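Local coordinates for protein glutamate--tRNA ligase (PDB 6B1Z) that joins glutamate to its cognate tRNA at the expense of ATP, as a class I aminoacyl-tRNA synthetase, at residues 24-29 against 305-310; 71-76 against 325-330; 260-265 against 276-281; 16-21 against 64-69. One frame throughout, in Å; residues are numbered along the deposited sequence.

Interaction 1: 24-29 against 305-310; sequences LHLGGV and EAFINM
Phe307 reaches from helix 304-312 to the first turn of helix 26-41, where Leu26 and Val29 receive its ring. Its CG lies anti to the backbone N (chi1 175°), which throws the ring outward toward helix 26-41. Followed outward from CB, the side chain first brings CD2 against the indole of Trp72. The far half of the ring then meets the opposing helix: CE1 lies 3.7 Å from Leu26 CD1, and CZ lies 3.8 Å from that same methyl. On the other flank CE2 is 3.9 Å from CG1 of Val29. Both methyls come at a slant, neither squarely over a face nor at the edge. Val29 CG1 does double duty, since CD1 of Ile308 also lies 3.9 Å from it. The contact is wholly apolar and buried, which suits residue types that need no hydrogen-bonding partner: a flat ring at the end of its side chain reaches the opposing helix, and branched aliphatic chains fit round its end. His25 to Gly28 read His-Leu-Gly-Gly, the counterpart of the class I HIGH signature, with His25 at the N-cap; Leu26 and Val29 therefore tie the start of that helix to the protein interior. Ile73 of helix 62-73 touches Val29, Phe307 and Ile308, while helix 348-361 packs on helix 304-312 through Tyr358 and Phe354.

Interaction 2: 71-76 against 325-330; sequences EWIGMV and VSMDEM
Met327 sends its terminal methyl to the end of helix 62-73, and almost the whole contact rests on that one carbon. Its CG is anti to the backbone N (chi1 -176°), pointing the chain toward the end of helix 62-73, and bends at chi2 and chi3 then fold CE over the turn. At the tight point CE lies 3.7 Å from Met75 CG, the two thioether chains crossing at about a right angle. Met75 was modelled in two conformers, so this closeness describes one of them. Towards the backbone the fit is slacker: CE is 4.1 Å from Ile73 O and 4.4 Å from Ile73 CG2, and at exposed Gly74 the contact runs out to the surface. Flexible methionine suits such an uneven seat, and Tyr36 of helix 26-41 touches both methionines. Gly74 holds a positive phi of 95°, a conformation that favours glycine. Two helix ends thus meet here. Gly74 is the C-prime residue of a Schellman motif closing helix 62-73, whereas Ser326 and Glu329 form a capping box that starts helix 327-333: Glu329 N donates to Ser326 OG (3.1 Å), and Ser326 N returns a bond to Glu329 OE1 (2.9 Å).

Interaction 3: 260-265 against 276-281; sequences LKPEGK and FGFPVF
Beside Pro262, which packs on Phe278, the ammonium NZ of Lys261 is gripped from two quarters: it forms a salt bridge with Asp272 OD2 and a hydrogen bond with Lys267 O. A lysine suits this place because its long chain can carry a charge across the loop to both partners. Arg345 NH1 adds a second polar tie by bonding the carbonyl oxygens of Lys261 and Gly264, bracing the backbone of 260-265 at two points.

The firmer part of the contact itself is apolar and light. Pro262 CG approaches Phe278 obliquely, 4.2 Å from CZ and equally far from CE2, so the outer corner of the pyrrolidine rests near one end of the ring. CG of Phe278 sits between the backbone N and the carbonyl carbon (chi1 56°), and this turns the ring back toward the proline. Proline offers a rigid, compact hydrocarbon surface here without a long chain to be ordered. Farther out, Glu263 OE1 comes 4.3 Å from Phe276 CE1 at a slant. Both of these side chains are exposed and touch a crystal neighbour, and Phe276 was modelled in two conformers, so this outer approach is doubtful. Gly277 has a positive phi of 82° and lets the chain leave the helix sharply.

Between the two segments runs Lys-Leu-Ser-Lys-Arg, the counterpart of the class I KMSKS signature. Pro262 and Phe278 each touch Asp272 of helix 270-276, Phe346 meets the Phe278 ring, and the two loops thereby flank that helix between strands 252-256 and 285-286.

Interaction 4: 16-21 against 64-69; sequences FAPSPT and EYIMEA
Phe16 and Pro18, which receive Ile66, belong to the Phe-Ala-Pro-Ser-Pro-Thr run that leads from the first strand of the Rossmann-type catalytic fold toward the HIGH-like sequence of this glutamyl-tRNA synthetase. Strand 13-16, helix 26-41 and strand 45-48 form a beta-alpha-beta unit, Phe16 bonding through its backbone to Ile47 and Arg49, and helix 62-73 lies against the loop that leaves the first strand.

Ile66 does the work from the helix side, and its two branches divide the task. Its CG1 is anti to the carbonyl carbon (chi1 -68°), which carries CD1 out to Pro18. There Ile66 CD1 lies 3.5 Å from Pro18 CG and 3.8 Å from Pro18 CB, the two side chains meeting at a slant. CG2, on the other side of CB, meets the Phe16 ring at its edge, near the ring plane, 4.3 Å from CE2. One face of that ring is taken by Pro18 CD, 3.7 Å above the plane and offset toward the rim, so the proline is a neighbour both of the ring and of the isoleucine. A beta-branched aliphatic chain suits this place because it offers two methyl ends in different directions, while the prolines limit the flexibility of the loop. A formic acid molecule, probably from the crystallisation liquor, lies close to Phe16.

Beyond the hydrocarbon contact the loop is shaped by its own bonds. Pro20 is the centre of an inverse gamma turn, closed by a weak bond from Thr21 N to Ser19 O. This turn brings two hydroxyls together: Ser19 OG and Thr21 OG1 share a hydrogen bond of 2.7 Å.

Overall arrangement
Interaction 1 is the buried heart of the set, made of rings and branched aliphatic chains, whereas interactions 2, 3 and 4 are partly buried. Helix 62-73 serves both interaction 4, through its middle, and interaction 2, through its end; Leu24 packing on Phe16 joins interactions 1 and 4. Interactions 1 and 2 also share a polar link, Asn309 OD1 to Val325 N. All four meet across mainly through carbon atoms; the polar bonds beside interactions 2, 3 and 4 (capping box, lysine ion pair to Asp272, serine-threonine hydroxyl pair) stay within one segment or go to outside residues. His25 and Phe281 meet edge-to-face, linking the HIGH-like start of helix 26-41 to the loop that follows the KMSKS-like region and helix 270-276.

Interaction 1: 24-29 against 305-310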
loop_
_atom_site.group_PDB
_atom_site.type_symbol
_atom_site.label_atom_id
_atom_site.label_comp_id
_atom_site.label_asym_id
_atom_site.label_seq_id
_atom_site.Cartn_x
_atom_site.Cartn_y
_atom_site.Cartn_z
ATOM N N LEU A 24 6.869 -2.941 1.249
ATOM C CA LEU A 24 5.611 -3.334 0.618
ATOM C C LEU A 24 5.125 -2.248 -0.333
ATOM O O LEU A 24 5.131 -1.059 0.008
ATOM C CB LEU A 24 4.546 -3.593 1.680
ATOM C CG LEU A 24 4.755 -4.778 2.613
ATOM C CD1 LEU A 24 3.577 -4.863 3.560
ATOM C CD2 LEU A 24 4.928 -6.073 1.819
ATOM N N HIS A 25 4.718 -2.653 -1.533
ATOM C CA HIS A 25 4.019 -1.783 -2.459
ATOM C C HIS A 25 2.512 -1.927 -2.238
ATOM O O HIS A 25 2.054 -2.783 -1.487
ATOM C CB HIS A 25 4.395 -2.119 -3.907
ATOM C CG HIS A 25 5.821 -1.814 -4.254
ATOM N ND1 HIS A 25 6.175 -0.826 -5.150
ATOM C CD2 HIS A 25 6.981 -2.375 -3.835
ATOM C CE1 HIS A 25 7.491 -0.786 -5.262
ATOM N NE2 HIS A 25 8.004 -1.720 -4.481
ATOM N N LEU A 26 1.745 -1.067 -2.911
ATOM C CA LEU A 26 0.289 -1.112 -2.776
ATOM C C LEU A 26 -0.272 -2.474 -3.169
ATOM O O LEU A 26 -1.184 -2.989 -2.511
ATOM C CB LEU A 26 -0.345 -0.007 -3.612
ATOM C CG LEU A 26 -1.626 0.627 -3.092
ATOM C CD1 LEU A 26 -1.400 1.245 -1.716
ATOM C CD2 LEU A 26 -2.077 1.684 -4.083
ATOM N N GLY A 27 0.254 -3.074 -4.239
ATOM C CA GLY A 27 -0.187 -4.411 -4.606
ATOM C C GLY A 27 0.022 -5.425 -3.497
ATOM O O GLY A 27 -0.817 -6.300 -3.276
ATOM N N GLY A 28 1.146 -5.323 -2.775
ATOM C CA GLY A 28 1.395 -6.258 -1.692
ATOM C C GLY A 28 0.478 -6.047 -0.502
ATOM O O GLY A 28 0.024 -7.005 0.119
ATOM N N VAL A 29 0.182 -4.784 -0.179
ATOM C CA VAL A 29 -0.793 -4.489 0.867
ATOM C C VAL A 29 -2.141 -5.089 0.514
ATOM O O VAL A 29 -2.817 -5.675 1.371
ATOM C CB VAL A 29 -0.908 -2.969 1.068
ATOM C CG1 VAL A 29 -2.045 -2.639 2.058
ATOM C CG2 VAL A 29 0.427 -2.405 1.551
ATOM N N GLU A 305 -7.493 3.395 8.733
ATOM C CA GLU A 305 -8.812 2.896 8.370
ATOM C C GLU A 305 -9.228 3.380 6.991
ATOM O O GLU A 305 -9.887 2.645 6.244
ATOM C CB GLU A 305 -9.841 3.340 9.401
ATOM C CG GLU A 305 -9.553 2.834 10.808
ATOM C CD GLU A 305 -8.587 3.722 11.596
ATOM O OE1 GLU A 305 -8.072 4.751 11.067
ATOM O OE2 GLU A 305 -8.354 3.383 12.782
ATOM N N ALA A 306 -8.865 4.622 6.648
ATOM C CA ALA A 306 -9.186 5.150 5.323
ATOM C C ALA A 306 -8.299 4.524 4.263
ATOM O O ALA A 306 -8.774 4.176 3.173
ATOM C CB ALA A 306 -9.026 6.667 5.314
ATOM N N PHE A 307 -7.012 4.378 4.575
ATOM C CA PHE A 307 -6.070 3.737 3.667
ATOM C C PHE A 307 -6.520 2.329 3.285
ATOM O O PHE A 307 -6.561 1.986 2.096
ATOM C CB PHE A 307 -4.691 3.705 4.320
ATOM C CG PHE A 307 -3.654 2.956 3.514
ATOM C CD1 PHE A 307 -3.229 3.449 2.291
ATOM C CD2 PHE A 307 -3.106 1.776 4.002
ATOM C CE1 PHE A 307 -2.266 2.763 1.547
ATOM C CE2 PHE A 307 -2.145 1.076 3.279
ATOM C CZ PHE A 307 -1.720 1.574 2.058
ATOM N N ILE A 308 -6.851 1.494 4.278
ATOM C CA ILE A 308 -7.164 0.107 3.949
ATOM C C ILE A 308 -8.546 -0.012 3.300
ATOM O O ILE A 308 -8.762 -0.893 2.455
ATOM C CB ILE A 308 -6.983 -0.784 5.196
ATOM C CG1 ILE A 308 -6.769 -2.239 4.756
ATOM C CG2 ILE A 308 -8.145 -0.605 6.187
ATOM C CD1 ILE A 308 -5.503 -2.431 3.904
ATOM N N ASN A 309 -9.478 0.899 3.615
ATOM C CA ASN A 309 -10.746 0.953 2.889
ATOM C C ASN A 309 -10.495 1.239 1.404
ATOM O O ASN A 309 -11.099 0.607 0.521
ATOM C CB ASN A 309 -11.641 2.030 3.548
ATOM C CG ASN A 309 -13.139 1.914 3.200
ATOM O OD1 ASN A 309 -13.976 2.503 3.889
ATOM N ND2 ASN A 309 -13.479 1.218 2.113
ATOM N N MET A 310 -9.598 2.183 1.116
ATOM C CA MET A 310 -9.268 2.509 -0.270
ATOM C C MET A 310 -8.642 1.309 -0.982
ATOM O O MET A 310 -9.026 0.961 -2.110
ATOM C CB MET A 310 -8.326 3.717 -0.284
ATOM C CG MET A 310 -7.836 4.139 -1.677
ATOM S SD MET A 310 -6.403 3.201 -2.269
ATOM C CE MET A 310 -5.125 3.793 -1.184
#

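Interaction 2: 71-76 against 325-330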
loop_
_atom_site.group_PDB
_atom_site.type_symbol
_atom_site.label_atom_id
_atom_site.label_comp_id
_atom_site.label_asym_id
_atom_site.label_seq_id
_atom_site.Cartn_x
_atom_site.Cartn_y
_atom_site.Cartn_z
ATOM N N GLU A 71 0.830 -4.276 11.391
ATOM C CA GLU A 71 0.342 -3.806 12.690
ATOM C C GLU A 71 -0.362 -2.458 12.562
ATOM O O GLU A 71 -1.402 -2.230 13.199
ATOM C CB GLU A 71 1.508 -3.746 13.687
ATOM C CG GLU A 71 2.004 -5.151 14.111
ATOM C CD GLU A 71 3.390 -5.167 14.770
ATOM O OE1 GLU A 71 4.011 -4.095 14.911
ATOM O OE2 GLU A 71 3.861 -6.267 15.147
ATOM N N TRP A 72 0.185 -1.553 11.741
ATOM C CA TRP A 72 -0.429 -0.242 11.555
ATOM C C TRP A 72 -1.838 -0.369 10.990
ATOM O O TRP A 72 -2.762 0.332 11.434
ATOM C CB TRP A 72 0.452 0.619 10.630
ATOM C CG TRP A 72 -0.138 1.976 10.301
ATOM C CD1 TRP A 72 -0.455 2.963 11.190
ATOM C CD2 TRP A 72 -0.455 2.498 8.999
ATOM N NE1 TRP A 72 -0.962 4.055 10.531
ATOM C CE2 TRP A 72 -0.978 3.793 9.186
ATOM C CE3 TRP A 72 -0.360 1.986 7.698
ATOM C CZ2 TRP A 72 -1.394 4.594 8.127
ATOM C CZ3 TRP A 72 -0.786 2.787 6.638
ATOM C CH2 TRP A 72 -1.298 4.072 6.864
ATOM N N ILE A 73 -2.020 -1.265 10.014
ATOM C CA ILE A 73 -3.315 -1.466 9.373
ATOM C C ILE A 73 -4.261 -2.307 10.228
ATOM O O ILE A 73 -5.485 -2.195 10.088
ATOM C CB ILE A 73 -3.091 -2.096 7.991
ATOM C CG1 ILE A 73 -2.290 -1.144 7.099
ATOM C CG2 ILE A 73 -4.407 -2.464 7.345
ATOM C CD1 ILE A 73 -1.616 -1.847 5.933
ATOM N N GLY A 74 -3.731 -3.127 11.127
ATOM C CA GLY A 74 -4.566 -3.946 11.985
ATOM C C GLY A 74 -4.809 -5.356 11.481
ATOM O O GLY A 74 -5.897 -5.903 11.698
ATOM N N MET A 75 -3.817 -5.977 10.816
ATOM C CA MET A 75 -3.942 -7.322 10.247
ATOM C C MET A 75 -2.781 -8.187 10.744
ATOM O O MET A 75 -1.876 -8.517 9.966
ATOM C CB MET A 75 -3.957 -7.282 8.724
ATOM C CG MET A 75 -4.918 -6.303 8.121
ATOM S SD MET A 75 -4.993 -6.531 6.334
ATOM C CE MET A 75 -3.352 -6.030 5.803
ATOM N N VAL A 76 -2.817 -8.570 12.015
ATOM C CA VAL A 76 -1.710 -9.298 12.644
ATOM C C VAL A 76 -1.797 -10.774 12.265
ATOM O O VAL A 76 -2.860 -11.396 12.442
ATOM C CB VAL A 76 -1.746 -9.122 14.156
ATOM C CG1 VAL A 76 -0.595 -9.878 14.802
ATOM C CG2 VAL A 76 -1.701 -7.631 14.539
ATOM N N VAL A 325 -16.539 1.264 4.731
ATOM C CA VAL A 325 -16.705 0.044 5.517
ATOM C C VAL A 325 -15.515 -0.107 6.453
ATOM O O VAL A 325 -14.369 0.177 6.086
ATOM C CB VAL A 325 -16.859 -1.212 4.632
ATOM C CG1 VAL A 325 -18.315 -1.376 4.182
ATOM C CG2 VAL A 325 -15.922 -1.154 3.446
ATOM N N SER A 326 -15.799 -0.569 7.664
ATOM C CA SER A 326 -14.788 -0.906 8.650
ATOM C C SER A 326 -14.163 -2.263 8.332
ATOM O O SER A 326 -14.682 -3.045 7.532
ATOM C CB SER A 326 -15.414 -0.967 10.040
ATOM O OG SER A 326 -16.254 -2.114 10.143
ATOM N N MET A 327 -13.045 -2.557 8.999
ATOM C CA MET A 327 -12.448 -3.884 8.854
ATOM C C MET A 327 -13.445 -4.986 9.212
ATOM O O MET A 327 -13.521 -6.004 8.518
ATOM C CB MET A 327 -11.195 -3.998 9.724
ATOM C CG MET A 327 -10.438 -5.319 9.585
ATOM S SD MET A 327 -9.669 -5.528 7.970
ATOM C CE MET A 327 -8.201 -4.540 8.177
ATOM N N ASP A 328 -14.208 -4.813 10.299
ATOM C CA ASP A 328 -15.182 -5.838 10.668
ATOM C C ASP A 328 -16.251 -6.011 9.595
ATOM O O ASP A 328 -16.671 -7.139 9.304
ATOM C CB ASP A 328 -15.827 -5.513 12.016
ATOM C CG ASP A 328 -14.935 -5.873 13.185
ATOM O OD1 ASP A 328 -14.008 -6.690 12.997
ATOM O OD2 ASP A 328 -15.167 -5.341 14.291
ATOM N N GLU A 329 -16.712 -4.908 9.001
ATOM C CA GLU A 329 -17.699 -5.012 7.928
ATOM C C GLU A 329 -17.113 -5.699 6.696
ATOM O O GLU A 329 -17.787 -6.524 6.062
ATOM C CB GLU A 329 -18.245 -3.619 7.592
ATOM C CG GLU A 329 -19.124 -3.066 8.715
ATOM C CD GLU A 329 -19.497 -1.595 8.576
ATOM O OE1 GLU A 329 -18.693 -0.803 8.041
ATOM O OE2 GLU A 329 -20.606 -1.228 9.032
ATOM N N MET A 330 -15.861 -5.382 6.351
ATOM C CA MET A 330 -15.222 -6.043 5.217
ATOM C C MET A 330 -15.049 -7.530 5.472
ATOM O O MET A 330 -15.263 -8.344 4.568
ATOM C CB MET A 330 -13.874 -5.398 4.907
ATOM C CG MET A 330 -14.012 -4.008 4.318
ATOM S SD MET A 330 -12.500 -3.306 3.640
ATOM C CE MET A 330 -11.590 -2.870 5.119
#

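Interaction 3: 260-265 against 276-281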
loop_
_atom_site.group_PDB
_atom_site.type_symbol
_atom_site.label_atom_id
_atom_site.label_comp_id
_atom_site.label_asym_id
_atom_site.label_seq_id
_atom_site.Cartn_x
_atom_site.Cartn_y
_atom_site.Cartn_z
ATOM N N LEU A 260 -3.648 -0.715 -11.983
ATOM C CA LEU A 260 -3.341 0.062 -13.171
ATOM C C LEU A 260 -2.970 1.507 -12.825
ATOM O O LEU A 260 -3.284 2.025 -11.747
ATOM C CB LEU A 260 -4.528 0.024 -14.134
ATOM C CG LEU A 260 -4.954 -1.386 -14.548
ATOM C CD1 LEU A 260 -6.197 -1.321 -15.399
ATOM C CD2 LEU A 260 -3.834 -2.088 -15.300
ATOM N N LYS A 261 -2.285 2.152 -13.772
ATOM C CA LYS A 261 -1.904 3.549 -13.612
ATOM C C LYS A 261 -3.143 4.433 -13.479
ATOM O O LYS A 261 -4.224 4.091 -13.974
ATOM C CB LYS A 261 -1.087 4.020 -14.815
ATOM C CG LYS A 261 0.313 3.476 -14.861
ATOM C CD LYS A 261 1.120 4.179 -15.947
ATOM C CE LYS A 261 2.491 3.557 -16.100
ATOM N NZ LYS A 261 3.230 3.545 -14.808
ATOM N N PRO A 262 -3.012 5.595 -12.834
ATOM C CA PRO A 262 -4.178 6.487 -12.731
ATOM C C PRO A 262 -4.699 6.934 -14.083
ATOM O O PRO A 262 -5.914 7.087 -14.261
ATOM C CB PRO A 262 -3.643 7.671 -11.912
ATOM C CG PRO A 262 -2.455 7.147 -11.190
ATOM C CD PRO A 262 -1.844 6.110 -12.098
ATOM N N GLU A 263 -3.808 7.153 -15.039
ATOM C CA GLU A 263 -4.195 7.612 -16.366
ATOM C C GLU A 263 -3.269 6.976 -17.386
ATOM O O GLU A 263 -2.082 6.765 -17.115
ATOM C CB GLU A 263 -4.158 9.155 -16.461
ATOM C CG GLU A 263 -5.280 9.837 -15.658
ATOM C CD GLU A 263 -5.070 11.332 -15.441
ATOM O OE1 GLU A 263 -4.101 11.890 -15.996
ATOM O OE2 GLU A 263 -5.881 11.943 -14.708
ATOM N N GLY A 264 -3.822 6.654 -18.551
ATOM C CA GLY A 264 -3.049 6.029 -19.597
ATOM C C GLY A 264 -2.953 4.523 -19.444
ATOM O O GLY A 264 -3.559 3.900 -18.564
ATOM N N LYS A 265 -2.163 3.932 -20.339
ATOM C CA LYS A 265 -1.910 2.500 -20.336
ATOM C C LYS A 265 -0.788 2.150 -19.358
ATOM O O LYS A 265 0.031 2.993 -18.981
ATOM C CB LYS A 265 -1.548 2.021 -21.745
ATOM N N PHE A 276 2.838 12.353 -9.853
ATOM C CA PHE A 276 1.539 12.897 -9.485
ATOM C C PHE A 276 1.438 13.339 -8.033
ATOM O O PHE A 276 0.464 14.016 -7.686
ATOM C CB PHE A 276 0.430 11.879 -9.784
ATOM C CG PHE A 276 0.170 11.686 -11.250
ATOM C CD1 PHE A 276 -0.586 12.606 -11.956
ATOM C CD2 PHE A 276 0.688 10.592 -11.924
ATOM C CE1 PHE A 276 -0.825 12.436 -13.305
ATOM C CE2 PHE A 276 0.449 10.416 -13.273
ATOM C CZ PHE A 276 -0.307 11.340 -13.964
ATOM N N GLY A 277 2.415 13.010 -7.191
ATOM C CA GLY A 277 2.404 13.462 -5.813
ATOM C C GLY A 277 1.564 12.653 -4.842
ATOM O O GLY A 277 0.793 13.219 -4.062
ATOM N N PHE A 278 1.687 11.334 -4.869
ATOM C CA PHE A 278 1.098 10.499 -3.838
ATOM C C PHE A 278 2.120 9.446 -3.436
ATOM O O PHE A 278 3.037 9.131 -4.205
ATOM C CB PHE A 278 -0.226 9.842 -4.278
ATOM C CG PHE A 278 -0.127 9.015 -5.537
ATOM C CD1 PHE A 278 0.296 7.690 -5.488
ATOM C CD2 PHE A 278 -0.510 9.544 -6.760
ATOM C CE1 PHE A 278 0.375 6.928 -6.646
ATOM C CE2 PHE A 278 -0.438 8.788 -7.918
ATOM C CZ PHE A 278 0.007 7.473 -7.859
ATOM N N PRO A 279 2.011 8.911 -2.227
ATOM C CA PRO A 279 2.990 7.927 -1.769
ATOM C C PRO A 279 2.741 6.573 -2.413
ATOM O O PRO A 279 1.676 6.290 -2.972
ATOM C CB PRO A 279 2.776 7.882 -0.250
ATOM C CG PRO A 279 1.397 8.370 -0.033
ATOM C CD PRO A 279 1.040 9.274 -1.177
ATOM N N VAL A 280 3.766 5.735 -2.348
ATOM C CA VAL A 280 3.670 4.397 -2.912
ATOM C C VAL A 280 3.869 3.297 -1.880
ATOM O O VAL A 280 3.487 2.146 -2.151
ATOM C CB VAL A 280 4.655 4.217 -4.085
ATOM C CG1 VAL A 280 4.221 5.084 -5.262
ATOM C CG2 VAL A 280 6.074 4.552 -3.652
ATOM N N PHE A 281 4.407 3.600 -0.703
ATOM C CA PHE A 281 4.606 2.603 0.341
ATOM C C PHE A 281 3.773 2.961 1.568
ATOM O O PHE A 281 3.533 4.146 1.820
ATOM C CB PHE A 281 6.091 2.537 0.725
ATOM C CG PHE A 281 7.015 2.401 -0.459
ATOM C CD1 PHE A 281 6.776 1.451 -1.443
ATOM C CD2 PHE A 281 8.106 3.246 -0.592
ATOM C CE1 PHE A 281 7.631 1.328 -2.534
ATOM C CE2 PHE A 281 8.966 3.131 -1.682
ATOM C CZ PHE A 281 8.721 2.172 -2.649
#

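Interaction 4: 16-21 against 64-69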
loop_
_atom_site.group_PDB
_atom_site.type_symbol
_atom_site.label_atom_id
_atom_site.label_comp_id
_atom_site.label_asym_id
_atom_site.label_seq_id
_atom_site.Cartn_x
_atom_site.Cartn_y
_atom_site.Cartn_z
ATOM N N PHE A 16 0.532 -14.848 3.486
ATOM C CA PHE A 16 1.197 -13.731 2.842
ATOM C C PHE A 16 2.676 -14.080 2.817
ATOM O O PHE A 16 3.256 -14.371 3.875
ATOM C CB PHE A 16 0.914 -12.445 3.626
ATOM C CG PHE A 16 1.458 -11.198 2.989
ATOM C CD1 PHE A 16 1.236 -10.932 1.651
ATOM C CD2 PHE A 16 2.163 -10.271 3.754
ATOM C CE1 PHE A 16 1.725 -9.780 1.072
ATOM C CE2 PHE A 16 2.657 -9.106 3.172
ATOM C CZ PHE A 16 2.437 -8.866 1.832
ATOM N N ALA A 17 3.274 -14.086 1.626
ATOM C CA ALA A 17 4.643 -14.559 1.432
ATOM C C ALA A 17 5.462 -13.477 0.749
ATOM O O ALA A 17 5.871 -13.633 -0.405
ATOM C CB ALA A 17 4.655 -15.858 0.628
ATOM N N PRO A 18 5.710 -12.368 1.444
ATOM C CA PRO A 18 6.651 -11.363 0.954
ATOM C C PRO A 18 8.096 -11.802 1.153
ATOM O O PRO A 18 8.441 -12.528 2.099
ATOM C CB PRO A 18 6.328 -10.147 1.830
ATOM C CG PRO A 18 6.003 -10.754 3.152
ATOM C CD PRO A 18 5.240 -12.041 2.802
ATOM N N SER A 19 8.924 -11.355 0.263
ATOM C CA SER A 19 10.367 -11.439 0.435
ATOM C C SER A 19 10.883 -10.203 1.168
ATOM O O SER A 19 10.318 -9.109 1.031
ATOM C CB SER A 19 11.067 -11.564 -0.918
ATOM O OG SER A 19 10.659 -10.539 -1.807
ATOM N N PRO A 20 11.977 -10.370 2.002
ATOM C CA PRO A 20 12.578 -9.236 2.724
ATOM C C PRO A 20 13.528 -8.438 1.838
ATOM O O PRO A 20 14.726 -8.314 2.112
ATOM C CB PRO A 20 13.302 -9.939 3.881
ATOM C CG PRO A 20 13.783 -11.191 3.261
ATOM C CD PRO A 20 12.654 -11.634 2.338
ATOM N N THR A 21 12.977 -7.879 0.759
ATOM C CA THR A 21 13.750 -7.304 -0.333
ATOM C C THR A 21 13.395 -5.837 -0.572
ATOM O O THR A 21 13.585 -5.318 -1.674
ATOM C CB THR A 21 13.543 -8.116 -1.613
ATOM O OG1 THR A 21 12.139 -8.248 -1.874
ATOM C CG2 THR A 21 14.158 -9.514 -1.475
ATOM N N GLU A 64 10.925 -6.489 9.601
ATOM C CA GLU A 64 10.397 -5.533 10.567
ATOM C C GLU A 64 9.441 -4.552 9.898
ATOM O O GLU A 64 8.371 -4.254 10.438
ATOM C CB GLU A 64 11.546 -4.786 11.247
ATOM C CG GLU A 64 12.443 -5.665 12.128
ATOM C CD GLU A 64 13.594 -6.326 11.369
ATOM O OE1 GLU A 64 13.449 -6.628 10.164
ATOM O OE2 GLU A 64 14.657 -6.540 11.991
ATOM N N TYR A 65 9.800 -4.061 8.711
ATOM C CA TYR A 65 8.899 -3.186 7.959
ATOM C C TYR A 65 7.542 -3.848 7.715
ATOM O O TYR A 65 6.484 -3.226 7.895
ATOM C CB TYR A 65 9.558 -2.795 6.627
ATOM C CG TYR A 65 8.767 -1.792 5.808
ATOM C CD1 TYR A 65 7.639 -2.187 5.081
ATOM C CD2 TYR A 65 9.160 -0.465 5.756
ATOM C CE1 TYR A 65 6.912 -1.275 4.351
ATOM C CE2 TYR A 65 8.441 0.460 5.017
ATOM C CZ TYR A 65 7.322 0.043 4.321
ATOM O OH TYR A 65 6.608 0.956 3.581
ATOM N N ILE A 66 7.554 -5.101 7.251
ATOM C CA ILE A 66 6.316 -5.812 6.969
ATOM C C ILE A 66 5.459 -5.917 8.222
ATOM O O ILE A 66 4.258 -5.622 8.196
ATOM C CB ILE A 66 6.629 -7.203 6.390
ATOM C CG1 ILE A 66 7.257 -7.058 5.004
ATOM C CG2 ILE A 66 5.360 -8.057 6.359
ATOM C CD1 ILE A 66 8.098 -8.289 4.602
ATOM N N MET A 67 6.063 -6.350 9.340
ATOM C CA MET A 67 5.301 -6.479 10.580
ATOM C C MET A 67 4.747 -5.131 11.031
ATOM O O MET A 67 3.578 -5.040 11.434
ATOM C CB MET A 67 6.166 -7.115 11.675
ATOM C CG MET A 67 6.375 -8.618 11.500
ATOM S SD MET A 67 4.828 -9.543 11.465
ATOM C CE MET A 67 4.177 -9.216 13.110
ATOM N N GLU A 68 5.558 -4.066 10.946
ATOM C CA GLU A 68 5.089 -2.743 11.359
ATOM C C GLU A 68 3.934 -2.271 10.482
ATOM O O GLU A 68 2.977 -1.667 10.976
ATOM C CB GLU A 68 6.241 -1.736 11.335
ATOM C CG GLU A 68 5.871 -0.360 11.893
ATOM C CD GLU A 68 7.054 0.598 11.956
ATOM O OE1 GLU A 68 8.214 0.141 11.835
ATOM O OE2 GLU A 68 6.825 1.815 12.134
ATOM N N ALA A 69 3.988 -2.564 9.183
ATOM C CA ALA A 69 2.907 -2.125 8.299
ATOM C C ALA A 69 1.629 -2.900 8.565
ATOM O O ALA A 69 0.540 -2.315 8.606
ATOM C CB ALA A 69 3.331 -2.279 6.839
#